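Side-chain contacts in 7,8-dihydro-6-hydroxymethylpterin pyrophosphokinase-dihydropteroate synthase (PDB 6JWS), which probably catalyses two successive folate-biosynthesis steps, transferring pyrophosphate from ATP to 6-hydroxymethyl-7,8-dihydropterin and joining the activated pterin to 4-aminobenzoate: residues His325-Ser328 with Ile329-Leu333; Leu345-Thr348 with Ile349-Tyr353; Asn354-Val357 with Ser358-Glu362. The protein carries 1 engineered substitution. One frame throughout, in Å; residues are numbered along the deposited sequence.

Contact 1: His325-Ser328 with Ile329-Leu333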
ATOM      1  N   HIS B 325       6.988  -6.200 -36.970  1.00 40.28           N
ATOM      2  CA  HIS B 325       5.873  -5.289 -37.158  1.00 42.20           C
ATOM      3  C   HIS B 325       4.842  -5.484 -36.044  1.00 37.04           C
ATOM      4  O   HIS B 325       4.232  -4.521 -35.592  1.00 39.55           O
ATOM      5  CB  HIS B 325       5.340  -5.426 -38.593  1.00 44.02           C
ATOM      6  CG  HIS B 325       4.484  -4.284 -39.035  1.00 56.71           C
ATOM      7  ND1 HIS B 325       3.105  -4.257 -38.823  1.00 60.00           N
ATOM      8  CD2 HIS B 325       4.796  -3.136 -39.680  1.00 59.65           C
ATOM      9  CE1 HIS B 325       2.608  -3.138 -39.317  1.00 62.34           C
ATOM     10  NE2 HIS B 325       3.628  -2.432 -39.848  1.00 63.27           N
ATOM     11  N   ARG B 326       4.647  -6.732 -35.607  1.00 33.02           N
ATOM     12  CA  ARG B 326       3.690  -7.034 -34.553  1.00 32.05           C
ATOM     13  C   ARG B 326       4.367  -6.978 -33.186  1.00 29.52           C
ATOM     14  O   ARG B 326       5.285  -7.747 -32.900  1.00 29.69           O
ATOM     15  CB  ARG B 326       3.104  -8.434 -34.739  1.00 34.67           C
ATOM     16  CG  ARG B 326       2.053  -8.519 -35.826  1.00 41.55           C
ATOM     17  CD  ARG B 326       1.026  -9.590 -35.554  1.00 47.57           C
ATOM     18  NE  ARG B 326       0.140  -9.587 -36.707  1.00 56.65           N
ATOM     19  CZ  ARG B 326       0.162 -10.485 -37.685  1.00 60.12           C
ATOM     20  NH1 ARG B 326       1.021 -11.491 -37.656  1.00 57.96           N
ATOM     21  NH2 ARG B 326      -0.694 -10.376 -38.686  1.00 69.95           N
ATOM     22  N   TYR B 327       3.864  -6.096 -32.323  1.00 26.92           N
ATOM     23  CA  TYR B 327       4.303  -6.038 -30.938  1.00 26.45           C
ATOM     24  C   TYR B 327       4.228  -7.421 -30.282  1.00 25.50           C
ATOM     25  O   TYR B 327       5.178  -7.837 -29.621  1.00 24.22           O
ATOM     26  CB  TYR B 327       3.450  -5.059 -30.126  1.00 25.56           C
ATOM     27  CG  TYR B 327       3.828  -5.023 -28.666  1.00 25.18           C
ATOM     28  CD1 TYR B 327       5.064  -4.543 -28.266  1.00 25.04           C
ATOM     29  CD2 TYR B 327       2.970  -5.497 -27.690  1.00 24.31           C
ATOM     30  CE1 TYR B 327       5.428  -4.500 -26.931  1.00 26.51           C
ATOM     31  CE2 TYR B 327       3.320  -5.458 -26.349  1.00 25.63           C
ATOM     32  CZ  TYR B 327       4.550  -4.961 -25.966  1.00 26.02           C
ATOM     33  OH  TYR B 327       4.900  -4.926 -24.646  1.00 27.21           O
ATOM     34  N   SER B 328       3.116  -8.136 -30.505  1.00 23.35           N
ATOM     35  CA  SER B 328       2.865  -9.399 -29.833  1.00 23.41           C
ATOM     36  C   SER B 328       3.969 -10.408 -30.145  1.00 22.02           C
ATOM     37  O   SER B 328       4.278 -11.242 -29.311  1.00 22.07           O
ATOM     38  CB  SER B 328       1.494  -9.943 -30.133  1.00 23.15           C
ATOM     39  OG  SER B 328       1.396 -10.264 -31.511  1.00 26.83           O
ATOM     40  N   ILE B 329       4.605 -10.303 -31.313  1.00 21.64           N
ATOM     41  CA  ILE B 329       5.695 -11.218 -31.624  1.00 21.45           C
ATOM     42  C   ILE B 329       6.958 -10.764 -30.904  1.00 20.71           C
ATOM     43  O   ILE B 329       7.620 -11.574 -30.262  1.00 23.76           O
ATOM     44  CB  ILE B 329       5.911 -11.376 -33.142  1.00 22.24           C
ATOM     45  CG1 ILE B 329       4.692 -11.997 -33.830  1.00 23.35           C
ATOM     46  CG2 ILE B 329       7.185 -12.136 -33.460  1.00 19.71           C
ATOM     47  CD1 ILE B 329       4.714 -11.810 -35.346  1.00 25.55           C
ATOM     48  N   LEU B 330       7.306  -9.482 -31.019  1.00 19.58           N
ATOM     49  CA  LEU B 330       8.498  -8.986 -30.346  1.00 19.33           C
ATOM     50  C   LEU B 330       8.425  -9.291 -28.842  1.00 18.33           C
ATOM     51  O   LEU B 330       9.414  -9.692 -28.237  1.00 18.30           O
ATOM     52  CB  LEU B 330       8.645  -7.480 -30.607  1.00 19.63           C
ATOM     53  CG  LEU B 330       9.210  -7.089 -31.972  1.00 20.78           C
ATOM     54  CD1 LEU B 330       9.275  -5.577 -32.138  1.00 19.20           C
ATOM     55  CD2 LEU B 330      10.595  -7.684 -32.178  1.00 19.55           C
ATOM     56  N   LEU B 331       7.243  -9.096 -28.253  1.00 17.35           N
ATOM     57  CA  LEU B 331       6.962  -9.341 -26.846  1.00 17.45           C
ATOM     58  C   LEU B 331       7.362 -10.778 -26.443  1.00 17.54           C
ATOM     59  O   LEU B 331       8.102 -10.960 -25.473  1.00 15.84           O
ATOM     60  CB  LEU B 331       5.469  -9.040 -26.635  1.00 16.66           C
ATOM     61  CG  LEU B 331       4.857  -9.298 -25.249  1.00 16.81           C
ATOM     62  CD1 LEU B 331       5.403  -8.337 -24.185  1.00 14.38           C
ATOM     63  CD2 LEU B 331       3.338  -9.173 -25.329  1.00 15.94           C
ATOM     64  N   CYS B 332       6.910 -11.787 -27.213  1.00 16.92           N
ATOM     65  CA  CYS B 332       7.222 -13.198 -26.985  1.00 15.61           C
ATOM     66  C   CYS B 332       8.699 -13.511 -27.221  1.00 15.47           C
ATOM     67  O   CYS B 332       9.301 -14.203 -26.415  1.00 16.62           O
ATOM     68  CB  CYS B 332       6.396 -14.100 -27.893  1.00 14.63           C
ATOM     69  SG  CYS B 332       4.654 -14.176 -27.420  1.00 15.26           S
ATOM     70  N   LEU B 333       9.277 -13.050 -28.336  1.00 15.32           N
ATOM     71  CA  LEU B 333      10.679 -13.312 -28.645  1.00 15.53           C
ATOM     72  C   LEU B 333      11.580 -12.699 -27.574  1.00 16.50           C
ATOM     73  O   LEU B 333      12.664 -13.226 -27.309  1.00 16.46           O
ATOM     74  CB  LEU B 333      11.038 -12.720 -30.016  1.00 15.70           C
ATOM     75  CG  LEU B 333      10.307 -13.295 -31.240  1.00 16.45           C
ATOM     76  CD1 LEU B 333      10.698 -12.551 -32.520  1.00 15.16           C
ATOM     77  CD2 LEU B 333      10.585 -14.778 -31.413  1.00 16.00           C
TER

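Contact 2: Leu345-Thr348 with Ile349-Tyr353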
ATOM      1  N   LEU B 345      17.457  -7.862 -39.396  1.00 39.68           N
ATOM      2  CA  LEU B 345      16.987  -6.994 -38.327  1.00 39.72           C
ATOM      3  C   LEU B 345      17.999  -5.882 -38.081  1.00 37.44           C
ATOM      4  O   LEU B 345      19.205  -6.102 -38.203  1.00 35.47           O
ATOM      5  CB  LEU B 345      16.719  -7.816 -37.061  1.00 37.62           C
ATOM      6  CG  LEU B 345      15.594  -8.848 -37.182  1.00 39.37           C
ATOM      7  CD1 LEU B 345      15.253  -9.434 -35.826  1.00 38.88           C
ATOM      8  CD2 LEU B 345      14.351  -8.238 -37.810  1.00 38.46           C
ATOM      9  N   ASN B 346      17.483  -4.697 -37.734  1.00 37.43           N
ATOM     10  CA  ASN B 346      18.314  -3.528 -37.482  1.00 43.27           C
ATOM     11  C   ASN B 346      19.067  -3.674 -36.160  1.00 41.57           C
ATOM     12  O   ASN B 346      20.117  -3.064 -35.973  1.00 44.82           O
ATOM     13  CB  ASN B 346      17.489  -2.238 -37.454  1.00 47.66           C
ATOM     14  CG  ASN B 346      17.147  -1.714 -38.833  1.00 52.34           C
ATOM     15  OD1 ASN B 346      17.836  -2.016 -39.811  1.00 54.45           O
ATOM     16  ND2 ASN B 346      16.090  -0.921 -38.916  1.00 51.52           N
ATOM     17  N   ASN B 347      18.498  -4.458 -35.237  1.00 35.88           N
ATOM     18  CA  ASN B 347      19.050  -4.585 -33.906  1.00 33.51           C
ATOM     19  C   ASN B 347      18.587  -5.895 -33.276  1.00 29.94           C
ATOM     20  O   ASN B 347      17.793  -6.636 -33.854  1.00 26.06           O
ATOM     21  CB  ASN B 347      18.617  -3.408 -33.029  1.00 37.50           C
ATOM     22  CG  ASN B 347      19.729  -2.882 -32.137  1.00 45.59           C
ATOM     23  OD1 ASN B 347      20.552  -3.645 -31.599  1.00 42.04           O
ATOM     24  ND2 ASN B 347      19.749  -1.566 -31.975  1.00 41.86           N
ATOM     25  N   THR B 348      19.082  -6.145 -32.061  1.00 26.64           N
ATOM     26  CA  THR B 348      18.656  -7.286 -31.271  1.00 25.23           C
ATOM     27  C   THR B 348      17.159  -7.190 -30.971  1.00 22.22           C
ATOM     28  O   THR B 348      16.568  -6.107 -30.971  1.00 21.16           O
ATOM     29  CB  THR B 348      19.505  -7.436 -30.003  1.00 25.69           C
ATOM     30  OG1 THR B 348      19.088  -6.398 -29.121  1.00 25.35           O
ATOM     31  CG2 THR B 348      20.997  -7.352 -30.262  1.00 25.73           C
ATOM     32  N   ILE B 349      16.568  -8.365 -30.744  1.00 19.78           N
ATOM     33  CA  ILE B 349      15.194  -8.512 -30.307  1.00 19.22           C
ATOM     34  C   ILE B 349      14.898  -7.550 -29.158  1.00 19.96           C
ATOM     35  O   ILE B 349      13.913  -6.824 -29.210  1.00 20.37           O
ATOM     36  CB  ILE B 349      14.897  -9.981 -29.929  1.00 17.87           C
ATOM     37  CG1 ILE B 349      15.007 -10.929 -31.130  1.00 15.98           C
ATOM     38  CG2 ILE B 349      13.526 -10.058 -29.271  1.00 16.70           C
ATOM     39  CD1 ILE B 349      14.120 -10.537 -32.312  1.00 16.02           C
ATOM     40  N   ARG B 350      15.747  -7.541 -28.122  1.00 21.48           N
ATOM     41  CA  ARG B 350      15.501  -6.703 -26.959  1.00 23.44           C
ATOM     42  C   ARG B 350      15.438  -5.229 -27.371  1.00 22.75           C
ATOM     43  O   ARG B 350      14.533  -4.519 -26.942  1.00 20.74           O
ATOM     44  CB  ARG B 350      16.498  -6.970 -25.820  1.00 24.57           C
ATOM     45  CG  ARG B 350      16.273  -6.093 -24.591  1.00 27.74           C
ATOM     46  CD  ARG B 350      16.378  -6.749 -23.215  1.00 34.24           C
ATOM     47  NE  ARG B 350      15.371  -7.771 -22.916  1.00 34.74           N
ATOM     48  CZ  ARG B 350      15.549  -8.785 -22.058  1.00 38.22           C
ATOM     49  NH1 ARG B 350      16.701  -8.905 -21.409  1.00 35.47           N
ATOM     50  NH2 ARG B 350      14.584  -9.683 -21.866  1.00 36.97           N
ATOM     51  N   CYS B 351      16.387  -4.771 -28.204  1.00 23.49           N
ATOM     52  CA  CYS B 351      16.425  -3.365 -28.578  1.00 23.85           C
ATOM     53  C   CYS B 351      15.197  -2.981 -29.400  1.00 21.54           C
ATOM     54  O   CYS B 351      14.635  -1.916 -29.154  1.00 22.02           O
ATOM     55  CB  CYS B 351      17.720  -2.983 -29.288  1.00 30.85           C
ATOM     56  SG  CYS B 351      19.143  -2.879 -28.165  1.00 43.15           S
ATOM     57  N   LEU B 352      14.764  -3.861 -30.324  1.00 19.32           N
ATOM     58  CA  LEU B 352      13.562  -3.656 -31.130  1.00 18.64           C
ATOM     59  C   LEU B 352      12.335  -3.644 -30.224  1.00 19.23           C
ATOM     60  O   LEU B 352      11.428  -2.830 -30.400  1.00 18.79           O
ATOM     61  CB  LEU B 352      13.413  -4.754 -32.200  1.00 18.72           C
ATOM     62  CG  LEU B 352      14.427  -4.742 -33.353  1.00 21.04           C
ATOM     63  CD1 LEU B 352      14.270  -5.955 -34.254  1.00 20.37           C
ATOM     64  CD2 LEU B 352      14.328  -3.464 -34.191  1.00 19.39           C
ATOM     65  N   TYR B 353      12.302  -4.571 -29.255  1.00 17.63           N
ATOM     66  CA  TYR B 353      11.194  -4.573 -28.320  1.00 16.66           C
ATOM     67  C   TYR B 353      11.119  -3.230 -27.585  1.00 17.36           C
ATOM     68  O   TYR B 353      10.044  -2.636 -27.524  1.00 17.37           O
ATOM     69  CB  TYR B 353      11.243  -5.779 -27.378  1.00 16.16           C
ATOM     70  CG  TYR B 353      10.203  -5.683 -26.290  1.00 16.36           C
ATOM     71  CD1 TYR B 353       8.907  -6.104 -26.524  1.00 15.91           C
ATOM     72  CD2 TYR B 353      10.499  -5.106 -25.060  1.00 16.35           C
ATOM     73  CE1 TYR B 353       7.925  -5.982 -25.558  1.00 17.19           C
ATOM     74  CE2 TYR B 353       9.535  -4.989 -24.073  1.00 17.08           C
ATOM     75  CZ  TYR B 353       8.246  -5.417 -24.335  1.00 18.17           C
ATOM     76  OH  TYR B 353       7.273  -5.295 -23.395  1.00 20.13           O
TER

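Contact 3: Asn354-Val357 with Ser358-Glu362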
ATOM      1  N   ASN B 354      12.242  -2.771 -27.000  1.00 17.88           N
ATOM      2  CA  ASN B 354      12.264  -1.562 -26.178  1.00 19.85           C
ATOM      3  C   ASN B 354      11.874  -0.342 -27.016  1.00 21.94           C
ATOM      4  O   ASN B 354      11.219   0.568 -26.528  1.00 22.54           O
ATOM      5  CB  ASN B 354      13.635  -1.289 -25.539  1.00 18.66           C
ATOM      6  CG  ASN B 354      14.004  -2.226 -24.405  1.00 20.18           C
ATOM      7  OD1 ASN B 354      13.133  -2.821 -23.773  1.00 21.15           O
ATOM      8  ND2 ASN B 354      15.294  -2.363 -24.126  1.00 19.24           N
ATOM      9  N   LYS B 355      12.290  -0.328 -28.286  1.00 25.10           N
ATOM     10  CA  LYS B 355      12.059   0.820 -29.144  1.00 27.76           C
ATOM     11  C   LYS B 355      10.578   0.902 -29.484  1.00 26.06           C
ATOM     12  O   LYS B 355      10.018   1.994 -29.543  1.00 27.91           O
ATOM     13  CB  LYS B 355      12.955   0.767 -30.387  1.00 36.49           C
ATOM     14  CG  LYS B 355      14.297   1.481 -30.231  1.00 45.26           C
ATOM     15  CD  LYS B 355      15.476   0.811 -30.925  1.00 55.70           C
ATOM     16  CE  LYS B 355      15.735   1.302 -32.338  1.00 62.98           C
ATOM     17  NZ  LYS B 355      16.633   0.389 -33.095  1.00 61.93           N
ATOM     18  N   TYR B 356       9.949  -0.261 -29.666  1.00 22.12           N
ATOM     19  CA  TYR B 356       8.531  -0.308 -29.962  1.00 21.38           C
ATOM     20  C   TYR B 356       7.736   0.273 -28.788  1.00 21.58           C
ATOM     21  O   TYR B 356       6.800   1.038 -28.988  1.00 19.05           O
ATOM     22  CB  TYR B 356       8.133  -1.751 -30.273  1.00 20.94           C
ATOM     23  CG  TYR B 356       6.839  -1.893 -31.024  1.00 21.32           C
ATOM     24  CD1 TYR B 356       5.621  -1.636 -30.414  1.00 21.44           C
ATOM     25  CD2 TYR B 356       6.836  -2.298 -32.354  1.00 24.07           C
ATOM     26  CE1 TYR B 356       4.432  -1.737 -31.119  1.00 22.83           C
ATOM     27  CE2 TYR B 356       5.654  -2.415 -33.073  1.00 24.35           C
ATOM     28  CZ  TYR B 356       4.452  -2.128 -32.451  1.00 25.44           C
ATOM     29  OH  TYR B 356       3.291  -2.277 -33.151  1.00 32.63           O
ATOM     30  N   VAL B 357       8.115  -0.121 -27.562  1.00 20.41           N
ATOM     31  CA  VAL B 357       7.423   0.316 -26.364  1.00 20.61           C
ATOM     32  C   VAL B 357       7.554   1.833 -26.245  1.00 20.20           C
ATOM     33  O   VAL B 357       6.564   2.523 -26.007  1.00 18.60           O
ATOM     34  CB  VAL B 357       7.947  -0.385 -25.088  1.00 19.72           C
ATOM     35  CG1 VAL B 357       7.374   0.251 -23.819  1.00 18.76           C
ATOM     36  CG2 VAL B 357       7.680  -1.884 -25.109  1.00 18.25           C
ATOM     37  N   SER B 358       8.781   2.337 -26.386  1.00 21.16           N
ATOM     38  CA  SER B 358       9.010   3.738 -26.090  1.00 24.79           C
ATOM     39  C   SER B 358       8.463   4.637 -27.204  1.00 25.70           C
ATOM     40  O   SER B 358       7.959   5.723 -26.931  1.00 26.08           O
ATOM     41  CB  SER B 358      10.441   4.015 -25.727  1.00 24.53           C
ATOM     42  OG  SER B 358      11.269   3.852 -26.847  1.00 31.92           O
ATOM     43  N   ARG B 359       8.458   4.143 -28.443  1.00 25.99           N
ATOM     44  CA  ARG B 359       7.833   4.891 -29.520  1.00 28.06           C
ATOM     45  C   ARG B 359       6.309   4.904 -29.394  1.00 28.34           C
ATOM     46  O   ARG B 359       5.692   5.902 -29.742  1.00 29.44           O
ATOM     47  CB  ARG B 359       8.344   4.420 -30.883  1.00 29.88           C
ATOM     48  CG  ARG B 359       9.535   5.233 -31.361  1.00 33.77           C
ATOM     49  CD  ARG B 359      10.698   4.434 -31.885  1.00 37.02           C
ATOM     50  NE  ARG B 359      10.305   3.537 -32.952  1.00 42.89           N
ATOM     51  CZ  ARG B 359      11.131   3.081 -33.895  1.00 50.32           C
ATOM     52  NH1 ARG B 359      12.401   3.460 -33.912  1.00 52.22           N
ATOM     53  NH2 ARG B 359      10.682   2.246 -34.816  1.00 48.47           N
ATOM     54  N   MET B 360       5.684   3.818 -28.913  1.00 25.86           N
ATOM     55  CA  MET B 360       4.243   3.893 -28.700  1.00 27.40           C
ATOM     56  C   MET B 360       3.930   4.958 -27.644  1.00 26.87           C
ATOM     57  O   MET B 360       2.943   5.680 -27.764  1.00 24.77           O
ATOM     58  CB  MET B 360       3.614   2.555 -28.288  1.00 26.54           C
ATOM     59  CG  MET B 360       3.510   1.553 -29.425  1.00 29.28           C
ATOM     60  SD  MET B 360       2.160   1.835 -30.630  1.00 32.88           S
ATOM     61  CE  MET B 360       0.976   2.705 -29.616  1.00 30.92           C
ATOM     62  N   LYS B 361       4.791   5.058 -26.628  1.00 27.19           N
ATOM     63  CA  LYS B 361       4.664   6.082 -25.606  1.00 32.24           C
ATOM     64  C   LYS B 361       4.827   7.478 -26.215  1.00 33.75           C
ATOM     65  O   LYS B 361       3.927   8.300 -26.084  1.00 33.69           O
ATOM     66  CB  LYS B 361       5.658   5.841 -24.464  1.00 33.00           C
ATOM     67  CG  LYS B 361       5.471   6.729 -23.242  1.00 34.99           C
ATOM     68  CD  LYS B 361       4.039   6.749 -22.750  1.00 41.03           C
ATOM     69  CE  LYS B 361       3.890   7.381 -21.380  1.00 47.10           C
ATOM     70  NZ  LYS B 361       2.464   7.536 -21.011  1.00 44.77           N
ATOM     71  N   GLU B 362       5.967   7.731 -26.868  1.00 33.96           N
ATOM     72  CA  GLU B 362       6.371   9.057 -27.310  1.00 37.69           C
ATOM     73  C   GLU B 362       5.470   9.562 -28.434  1.00 35.30           C
ATOM     74  O   GLU B 362       5.110  10.733 -28.446  1.00 35.76           O
ATOM     75  CB  GLU B 362       7.824   9.057 -27.791  1.00 43.25           C
ATOM     76  CG  GLU B 362       8.842   8.878 -26.679  1.00 55.47           C
ATOM     77  CD  GLU B 362      10.181   8.261 -27.067  1.00 65.17           C
ATOM     78  OE1 GLU B 362      10.319   7.780 -28.226  1.00 65.77           O
ATOM     79  OE2 GLU B 362      11.093   8.249 -26.202  1.00 71.96           O
TER

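Contact 1: His325-Ser328 with Ile329-Leu333
Tyr327 and Leu331, one turn apart at the start of helix 327-336, form the tight part of this contact. Leu331 CB lies over one face of the Tyr327 ring, 4.3 Å from its centroid and displaced toward the rim, a CH-pi contact. The methyls reach farther out: Leu331 CD2 meets Tyr327 CE2 at 3.9 Å, and Leu331 CD1 comes within 3.5 Å of Tyr327 OH. The backbone bond of the same pair, Leu331 N to Tyr327 O, is 2.8 Å. Arg326, at the N-cap position, offers its carbonyl to two donors. Leu330 N makes the regular bond to Arg326 O at 3.3 Å, whereas Ile329 N reaches Arg326 O from above the carbonyl plane at 3.1 Å.

The looser side is Arg326 itself. Its CB rests 3.8 Å from Ile329 CD1, but the chain, extended from CG to NE, leads away from the helix to a cation-pi contact with Tyr322 and to about 4 Å from the bound ATP. Apolar carbon thus fills the buried turn, where the Tyr327 hydroxyl is satisfied by that of Tyr353, while the positive charge of Arg326, an ATP-binding residue of this enzyme, is held outside it on the nucleotide side.

Contact 2: Leu345-Thr348 with Ile349-Tyr353
Leu345 lays its CD1 methyl against two side chains of the following helix, Ile349 and Leu352, whose CD1 atoms are each 3.9 Å from it. The turn that brings them together is the N-cap of helix 349-364, with Thr348 as the capping residue. Thr348 OG1 accepts from Cys351 N at 3.3 Å in a nearly straight bond (163°), replacing the backbone acceptor that the first turn of a helix lacks. The hydroxyl gets there because chi1 of 74° sets OG1 between the backbone N and the carbonyl carbon, turned to the helix start. Thr348 O opens the regular ladder, receiving Leu352 N at 3.0 Å.

Just before the cap, Asn347 folds its amide back on its own chain: OD1 accepts from Thr348 N at 2.9 Å, in the carbonyl plane but at a steep C=O angle of 97°. This bond helps to set the rotation of the amide, whose carbon CG lies 3.5 Å from Cys351 CB. Leu352 leans back toward the loop, so that its CD1 also comes within 3.6 Å of Asn347 O.

One flank of the turn is buried. Leu333 and Leu330 of helix 327-336 pack on Ile349 and Leu352 respectively, joined by Tyr340 and Thr324 from loops. The end of the Arg350 chain leads away from the cap, and its NE bonds to Asn334 OD1, a polar link between the two helices. The contact therefore joins an apolar cluster on the inner side to a polar cap nearer the surface. At that polar edge the first torsion of Cys351 turns its sulfur back toward the cap, where SG stands 3.6 Å from Thr348 OG1.

Contact 3: Asn354-Val357 with Ser358-Glu362
A Met-aromatic contact, one helical turn in span, marks the middle and later turns of helix 349-364. Tyr356 and Met360 run side by side and point the same way. Met360 CG touches the ring at Tyr356 CE1, 3.8 Å away, and approaches it obliquely. Beyond CG the chain turns off the ring, leaving CG as the main point of touch. The sulfur is farther out, Met360 SD lying 5.3 Å from the centroid of the Tyr356 ring and 54° from the ring normal.

The next pair is polar at its ends and aliphatic between. Arg359 N bonds to Lys355 O at 2.9 Å, and the arginine side chain, bent at chi2 and chi3, doubles back past the same carbonyl, its CD 3.4 Å from Lys355 O. Lys355 CB lies loosely over one face of the guanidinium, toward its rim. The two positive ends do not meet: Lys355 NZ and Arg359 NH1 are 5.3 Å apart, a spacing at which their charges would be expected to disfavour each other mildly at this exposed side.

Ser358 meets Asn354 O with two donors, one regular and one weak. Its backbone N bonds to Asn354 O at 3.0 Å. A chi1 of 69° swings the hydroxyl back over the preceding turn, where OG adds the weak bond to Asn354 O at 3.3 Å.

Along its inner flank the helix lies on helix 327-336. The Tyr356 ring meets that of Tyr327 and touches Leu330, its hydroxyl making a weak hydrogen bond to His325 O. Val357 packs on Tyr327 and on Ile368, and Met360 on Ile366, in the loop leading to strand 372-377 of the antiparallel sheet.

The three contacts follow one another along two successive helices and the loop between them: contact 1 begins helix 327-336, while contacts 2 and 3 share helix 349-364. Their centres are 11 to 13 Å apart. Tyr327 of contact 1 touches both of the others, and a further bridge to contact 2 is Leu333 C, 3.7 Å from Ile349 CG2. Between contacts 2 and 3 the touch is slight, Asn347 ND2 and Lys355 NZ being 3.8 Å apart. Contact 1 alone reaches the ATP site; the Leu345 side chain of contact 2 stays about 13 Å from the nucleotide. Contact 3 approaches the site only indirectly, the Tyr356 side chain lying about 6 Å from that of Arg326.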